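Local coordinates for nitrate regulatory protein (Klebsiella oxytoca, PDB 4AKK) that senses nitrate and nitrite and, by binding the nasF operon leader RNA at its terminator site, brings about transcription antitermination, at residues R203-L208 with D217-Q222; L208-G213 with R264-R269. All coordinates share one frame; numbering follows the deposited sequence.

Interaction 1: R203-L208 with D217-Q222; sequences RALGAL and DELRQQ. With EDO (1,2-ethanediol), chain C; EDO (1,2-ethanediol), chain D.
Leu-205 and Leu-208 of helix 180-212 meet Leu-219 and Gln-222 of helix 217-240 in a helical hairpin of the all-helical NIT nitrate receptor, the two helices being joined by a short connection. The axes of the segments run nearly antiparallel, at 154°, and approach to 9.8 Å, close enough for leucines to mesh without the backbones touching. The apolar part centres on Leu-219, whose CG lies anti to its backbone N (chi1 -175°), carrying both methyls to helix 180-212. Its CD1 sits 3.8 Å from Leu-205 CD2 and equally far from Leu-208 CD2, bridging two residues about one helical turn apart. The Leu-205 and Leu-219 side chains run alongside one another, pointing opposite ways, while Leu-208 slants across Leu-219.

The mixed part lies one turn on, at Gln-222. Its side-chain amide is tied back to its own helix, giving a proton from NE2 to Glu-218 OE2 at 2.6 Å; the oxygen receives it on its anti lone pair, tilted 22° from the amide plane. Glu-218 OE1 in turn makes a salt bridge to Arg-367 of helix 360-380, within the ANTAR range, so the hairpin is tied to the RNA-binding part of the chain. Leu-205 crosses the Gln-222 side chain at about a right angle and sets one methyl near each kind of carbonyl: CD2 lies 3.8 Å from the amide oxygen OE1 of Gln-222, and CD1 lies 3.5 Å from the backbone O of the same residue.

Interaction 2: L208-G213 with R264-R269; sequences LGFARG and RVACTR. With EDO (1,2-ethanediol), chain D.
A single ring carries the whole of this contact from the side of helix 180-212: Phe-210 reaches across to Val-265 and Ala-266 near the C-terminal end of helix 257-267, and the two backbones stay well apart. Phe-210 leaves its helix alongside rather than straight at helix 257-267, and the outer part of the ring closes the gap. With CG anti to the carbonyl carbon (chi1 -72°), the ring extends so that CE1 and CZ do the touching. Val-265 CG1 lies at the ring edge, close to its plane, 4.1 Å from Phe-210 CE1. The methyl of Ala-266 meets the same end of the ring, its CB being 3.9 Å from Phe-210 CZ.

Other aromatic groups complete the surroundings. Phe-215, in the loop after helix 180-212, meets the Phe-210 ring edge-to-face, and Trp-282 of helix 277-312 meets it with the planes inclined at about 50°. Phe-210 thus sits in a small aromatic cluster where helices 180-212, 257-267 and 277-312 meet.

Both helices finish within the segments. Gly-213 leaves helix 180-212 with positive phi (81°), backbone angles that by themselves call for glycine. In the second segment, Thr-268 ends helix 257-267 and turns its hydroxyl back, OG1 giving a proton to Arg-264 O at 2.9 Å; the backbone N of Thr-268 also donates to this oxygen, weakly. Beyond the turn, the guanidinium of Arg-269 lays one face over Val-265 CG2.

Between the segments the chemistry is purely apolar, implying that burial of a few methyl and ring carbons, without any hydrogen bond between the segments, accounts for this small contact.

Interactions 1 and 2 share Leu-208 and follow one another along helix 180-212, with centres about 8 Å apart. Helix 217-240 connects them directly: Leu-219 CD2 packs 3.5 Å from Gly-209 CA. A polar link runs alongside, since Arg-220 NH1 lies 3.0 Å from Cys-267 O, a probable hydrogen bond to the end of helix 257-267. The same arginine makes a salt bridge with Glu-386 and a cation-pi contact with Trp-389, both of helix 385-399 in the ANTAR range, so this corner of the nitrate receptor adjoins the RNA-binding effector. One 1,2-ethanediol touches both contacts, lying over the Arg-220 guanidinium and bonding Thr-268 O.

Interaction 1: R203-L208 with D217-Q222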
loop_
_atom_site.group_PDB
_atom_site.type_symbol
_atom_site.label_atom_id
_atom_site.label_comp_id
_atom_site.label_asym_id
_atom_site.label_seq_id
_atom_site.Cartn_x
_atom_site.Cartn_y
_atom_site.Cartn_z
ATOM N N ARG A 203 -0.782 -25.578 -8.988
ATOM C CA ARG A 203 -1.166 -26.928 -9.398
ATOM C C ARG A 203 -1.238 -26.991 -10.931
ATOM O O ARG A 203 -0.622 -27.849 -11.557
ATOM C CB ARG A 203 -2.505 -27.352 -8.775
ATOM C CG ARG A 203 -3.044 -28.695 -9.341
ATOM C CD ARG A 203 -4.375 -29.125 -8.706
ATOM N NE ARG A 203 -5.478 -28.242 -9.079
ATOM C CZ ARG A 203 -6.734 -28.370 -8.656
ATOM N NH1 ARG A 203 -7.079 -29.364 -7.833
ATOM N NH2 ARG A 203 -7.653 -27.501 -9.055
ATOM N N ALA A 204 -1.963 -26.045 -11.526
ATOM C CA ALA A 204 -2.138 -25.991 -12.982
ATOM C C ALA A 204 -0.822 -25.865 -13.750
ATOM O O ALA A 204 -0.599 -26.552 -14.737
ATOM C CB ALA A 204 -3.092 -24.846 -13.364
ATOM N N LEU A 205 0.052 -24.977 -13.307
ATOM C CA LEU A 205 1.307 -24.775 -14.018
ATOM C C LEU A 205 2.204 -26.005 -13.907
ATOM O O LEU A 205 2.797 -26.442 -14.888
ATOM C CB LEU A 205 2.024 -23.532 -13.490
ATOM C CG LEU A 205 1.272 -22.222 -13.777
ATOM C CD1 LEU A 205 1.948 -21.052 -13.085
ATOM C CD2 LEU A 205 1.122 -21.954 -15.278
ATOM N N GLY A 206 2.297 -26.567 -12.704
ATOM C CA GLY A 206 3.137 -27.732 -12.496
ATOM C C GLY A 206 2.661 -28.927 -13.307
ATOM O O GLY A 206 3.476 -29.673 -13.844
ATOM N N ALA A 207 1.342 -29.098 -13.400
ATOM C CA ALA A 207 0.754 -30.232 -14.107
ATOM C C ALA A 207 1.028 -30.131 -15.602
ATOM O O ALA A 207 1.349 -31.107 -16.254
ATOM C CB ALA A 207 -0.749 -30.300 -13.840
ATOM N N LEU A 208 0.885 -28.930 -16.136
ATOM C CA LEU A 208 1.252 -28.655 -17.505
ATOM C C LEU A 208 2.699 -29.080 -17.767
ATOM O O LEU A 208 2.978 -29.858 -18.675
ATOM C CB LEU A 208 1.082 -27.161 -17.779
ATOM C CG LEU A 208 1.604 -26.666 -19.120
ATOM C CD1 LEU A 208 0.884 -27.372 -20.247
ATOM C CD2 LEU A 208 1.451 -25.149 -19.232
ATOM N N ASP A 217 11.889 -22.269 -19.558
ATOM C CA ASP A 217 12.340 -21.221 -18.646
ATOM C C ASP A 217 11.164 -20.325 -18.271
ATOM O O ASP A 217 11.068 -19.838 -17.150
ATOM C CB ASP A 217 13.471 -20.400 -19.272
ATOM C CG ASP A 217 14.789 -21.170 -19.337
ATOM O OD1 ASP A 217 14.809 -22.360 -18.957
ATOM O OD2 ASP A 217 15.808 -20.586 -19.764
ATOM N N GLU A 218 10.258 -20.154 -19.222
ATOM C CA GLU A 218 9.048 -19.361 -19.046
ATOM C C GLU A 218 8.075 -19.974 -18.026
ATOM O O GLU A 218 7.689 -19.329 -17.054
ATOM C CB GLU A 218 8.354 -19.228 -20.408
ATOM C CG GLU A 218 6.994 -18.570 -20.363
ATOM C CD GLU A 218 7.082 -17.119 -19.973
ATOM O OE1 GLU A 218 8.008 -16.442 -20.467
ATOM O OE2 GLU A 218 6.235 -16.651 -19.182
ATOM N N LEU A 219 7.675 -21.220 -18.272
ATOM C CA LEU A 219 6.758 -21.935 -17.385
ATOM C C LEU A 219 7.345 -22.040 -15.985
ATOM O O LEU A 219 6.656 -21.820 -14.988
ATOM C CB LEU A 219 6.438 -23.328 -17.950
ATOM C CG LEU A 219 5.397 -24.159 -17.196
ATOM C CD1 LEU A 219 4.073 -23.416 -17.123
ATOM C CD2 LEU A 219 5.209 -25.543 -17.847
ATOM N N ARG A 220 8.631 -22.352 -15.913
ATOM C CA ARG A 220 9.314 -22.397 -14.638
ATOM C C ARG A 220 9.263 -21.062 -13.862
ATOM O O ARG A 220 9.104 -21.051 -12.635
ATOM C CB ARG A 220 10.762 -22.873 -14.823
ATOM C CG ARG A 220 11.571 -22.799 -13.524
ATOM C CD ARG A 220 12.974 -23.364 -13.684
ATOM N NE ARG A 220 13.854 -22.459 -14.406
ATOM C CZ ARG A 220 15.156 -22.666 -14.579
ATOM N NH1 ARG A 220 15.726 -23.760 -14.092
ATOM N NH2 ARG A 220 15.889 -21.783 -15.248
ATOM N N GLN A 221 9.418 -19.935 -14.558
ATOM C CA GLN A 221 9.371 -18.648 -13.855
ATOM C C GLN A 221 7.947 -18.398 -13.335
ATOM O O GLN A 221 7.760 -17.999 -12.189
ATOM C CB GLN A 221 9.865 -17.489 -14.743
ATOM C CG GLN A 221 10.083 -16.168 -13.988
ATOM C CD GLN A 221 11.190 -16.233 -12.936
ATOM O OE1 GLN A 221 12.344 -16.546 -13.239
ATOM N NE2 GLN A 221 10.838 -15.927 -11.691
ATOM N N GLN A 222 6.950 -18.675 -14.172
ATOM C CA GLN A 222 5.558 -18.522 -13.770
ATOM C C GLN A 222 5.232 -19.413 -12.567
ATOM O O GLN A 222 4.481 -19.023 -11.674
ATOM C CB GLN A 222 4.628 -18.869 -14.930
ATOM C CG GLN A 222 4.744 -17.937 -16.137
ATOM C CD GLN A 222 3.794 -18.342 -17.258
ATOM O OE1 GLN A 222 2.949 -19.216 -17.079
ATOM N NE2 GLN A 222 3.931 -17.712 -18.419
HETATM C C1 EDO C . -5.628 -25.498 -11.144
HETATM O O1 EDO C . -7.020 -25.772 -10.994
HETATM C C2 EDO C . -4.827 -26.789 -11.274
HETATM O O2 EDO C . -5.085 -27.535 -12.472
HETATM C C1 EDO D . 15.287 -25.901 -16.932
HETATM O O1 EDO D . 14.596 -26.761 -16.013
HETATM C C2 EDO D . 14.608 -24.536 -16.971
HETATM O O2 EDO D . 13.380 -24.599 -17.706
#

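Interaction 2: L208-G213 with R264-R269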
loop_
_atom_site.group_PDB
_atom_site.type_symbol
_atom_site.label_atom_id
_atom_site.label_comp_id
_atom_site.label_asym_id
_atom_site.label_seq_id
_atom_site.Cartn_x
_atom_site.Cartn_y
_atom_site.Cartn_z
ATOM N N LEU A 208 0.885 -28.930 -16.136
ATOM C CA LEU A 208 1.252 -28.655 -17.505
ATOM C C LEU A 208 2.699 -29.080 -17.767
ATOM O O LEU A 208 2.978 -29.858 -18.675
ATOM C CB LEU A 208 1.082 -27.161 -17.779
ATOM C CG LEU A 208 1.604 -26.666 -19.120
ATOM C CD1 LEU A 208 0.884 -27.372 -20.247
ATOM C CD2 LEU A 208 1.451 -25.149 -19.232
ATOM N N GLY A 209 3.619 -28.581 -16.952
ATOM C CA GLY A 209 5.023 -28.907 -17.106
ATOM C C GLY A 209 5.304 -30.400 -17.029
ATOM O O GLY A 209 6.057 -30.937 -17.839
ATOM N N PHE A 210 4.712 -31.072 -16.045
ATOM C CA PHE A 210 4.947 -32.502 -15.876
ATOM C C PHE A 210 4.257 -33.315 -16.967
ATOM O O PHE A 210 4.722 -34.386 -17.343
ATOM C CB PHE A 210 4.509 -32.980 -14.482
ATOM C CG PHE A 210 5.420 -32.522 -13.366
ATOM C CD1 PHE A 210 6.760 -32.885 -13.349
ATOM C CD2 PHE A 210 4.932 -31.734 -12.328
ATOM C CE1 PHE A 210 7.601 -32.464 -12.319
ATOM C CE2 PHE A 210 5.761 -31.318 -11.295
ATOM C CZ PHE A 210 7.099 -31.676 -11.294
ATOM N N ALA A 211 3.142 -32.808 -17.475
ATOM C CA ALA A 211 2.448 -33.496 -18.546
ATOM C C ALA A 211 3.262 -33.431 -19.843
ATOM O O ALA A 211 3.280 -34.390 -20.623
ATOM C CB ALA A 211 1.058 -32.925 -18.742
ATOM N N ARG A 212 3.943 -32.307 -20.063
ATOM C CA ARG A 212 4.782 -32.126 -21.246
ATOM C C ARG A 212 6.085 -32.897 -21.142
ATOM O O ARG A 212 6.703 -33.211 -22.151
ATOM C CB ARG A 212 5.146 -30.647 -21.431
ATOM C CG ARG A 212 4.013 -29.759 -21.880
ATOM C CD ARG A 212 4.410 -28.285 -21.796
ATOM N NE ARG A 212 3.377 -27.432 -22.374
ATOM C CZ ARG A 212 3.360 -26.108 -22.296
ATOM N NH1 ARG A 212 4.322 -25.467 -21.646
ATOM N NH2 ARG A 212 2.372 -25.426 -22.868
ATOM N N GLY A 213 6.520 -33.169 -19.918
ATOM C CA GLY A 213 7.831 -33.752 -19.709
ATOM C C GLY A 213 8.925 -32.693 -19.752
ATOM O O GLY A 213 10.115 -33.016 -19.815
ATOM N N ARG A 264 11.131 -28.977 -6.463
ATOM C CA ARG A 264 12.563 -28.958 -6.712
ATOM C C ARG A 264 12.908 -29.585 -8.054
ATOM O O ARG A 264 13.780 -29.091 -8.779
ATOM C CB ARG A 264 13.326 -29.647 -5.582
ATOM C CG ARG A 264 14.813 -29.694 -5.845
ATOM C CD ARG A 264 15.601 -30.203 -4.650
ATOM N NE ARG A 264 16.921 -30.663 -5.075
ATOM C CZ ARG A 264 17.878 -29.867 -5.545
ATOM N NH1 ARG A 264 17.671 -28.560 -5.651
ATOM N NH2 ARG A 264 19.046 -30.382 -5.914
ATOM N N VAL A 265 12.215 -30.667 -8.398
ATOM C CA VAL A 265 12.413 -31.290 -9.706
ATOM C C VAL A 265 12.060 -30.322 -10.842
ATOM O O VAL A 265 12.843 -30.117 -11.771
ATOM C CB VAL A 265 11.583 -32.600 -9.858
ATOM C CG1 VAL A 265 11.578 -33.068 -11.304
ATOM C CG2 VAL A 265 12.118 -33.692 -8.933
ATOM N N ALA A 266 10.868 -29.742 -10.765
ATOM C CA ALA A 266 10.406 -28.823 -11.795
ATOM C C ALA A 266 11.375 -27.651 -11.987
ATOM O O ALA A 266 11.555 -27.164 -13.107
ATOM C CB ALA A 266 9.007 -28.313 -11.465
ATOM N N CYS A 267 12.007 -27.209 -10.904
ATOM C CA CYS A 267 12.907 -26.059 -10.993
ATOM C C CYS A 267 14.334 -26.418 -11.389
ATOM O O CYS A 267 15.109 -25.553 -11.796
ATOM C CB CYS A 267 12.901 -25.264 -9.688
ATOM S SG CYS A 267 11.361 -24.350 -9.441
ATOM N N THR A 268 14.675 -27.695 -11.280
ATOM C CA THR A 268 16.041 -28.135 -11.531
ATOM C C THR A 268 16.165 -28.942 -12.818
ATOM O O THR A 268 16.427 -28.394 -13.887
ATOM C CB THR A 268 16.567 -28.988 -10.365
ATOM O OG1 THR A 268 16.496 -28.230 -9.151
ATOM C CG2 THR A 268 18.011 -29.406 -10.619
ATOM N N ARG A 269 15.959 -30.249 -12.706
ATOM C CA ARG A 269 16.238 -31.160 -13.809
ATOM C C ARG A 269 15.007 -31.491 -14.633
ATOM O O ARG A 269 13.891 -31.080 -14.309
ATOM C CB ARG A 269 16.871 -32.451 -13.287
ATOM C CG ARG A 269 16.162 -33.055 -12.090
ATOM C CD ARG A 269 16.772 -34.402 -11.735
ATOM N NE ARG A 269 16.129 -35.015 -10.575
ATOM C CZ ARG A 269 15.051 -35.790 -10.639
ATOM N NH1 ARG A 269 14.481 -36.046 -11.816
ATOM N NH2 ARG A 269 14.540 -36.305 -9.523
HETATM C C1 EDO D . 15.287 -25.901 -16.932
HETATM O O1 EDO D . 14.596 -26.761 -16.013
HETATM C C2 EDO D . 14.608 -24.536 -16.971
HETATM O O2 EDO D . 13.380 -24.599 -17.706
#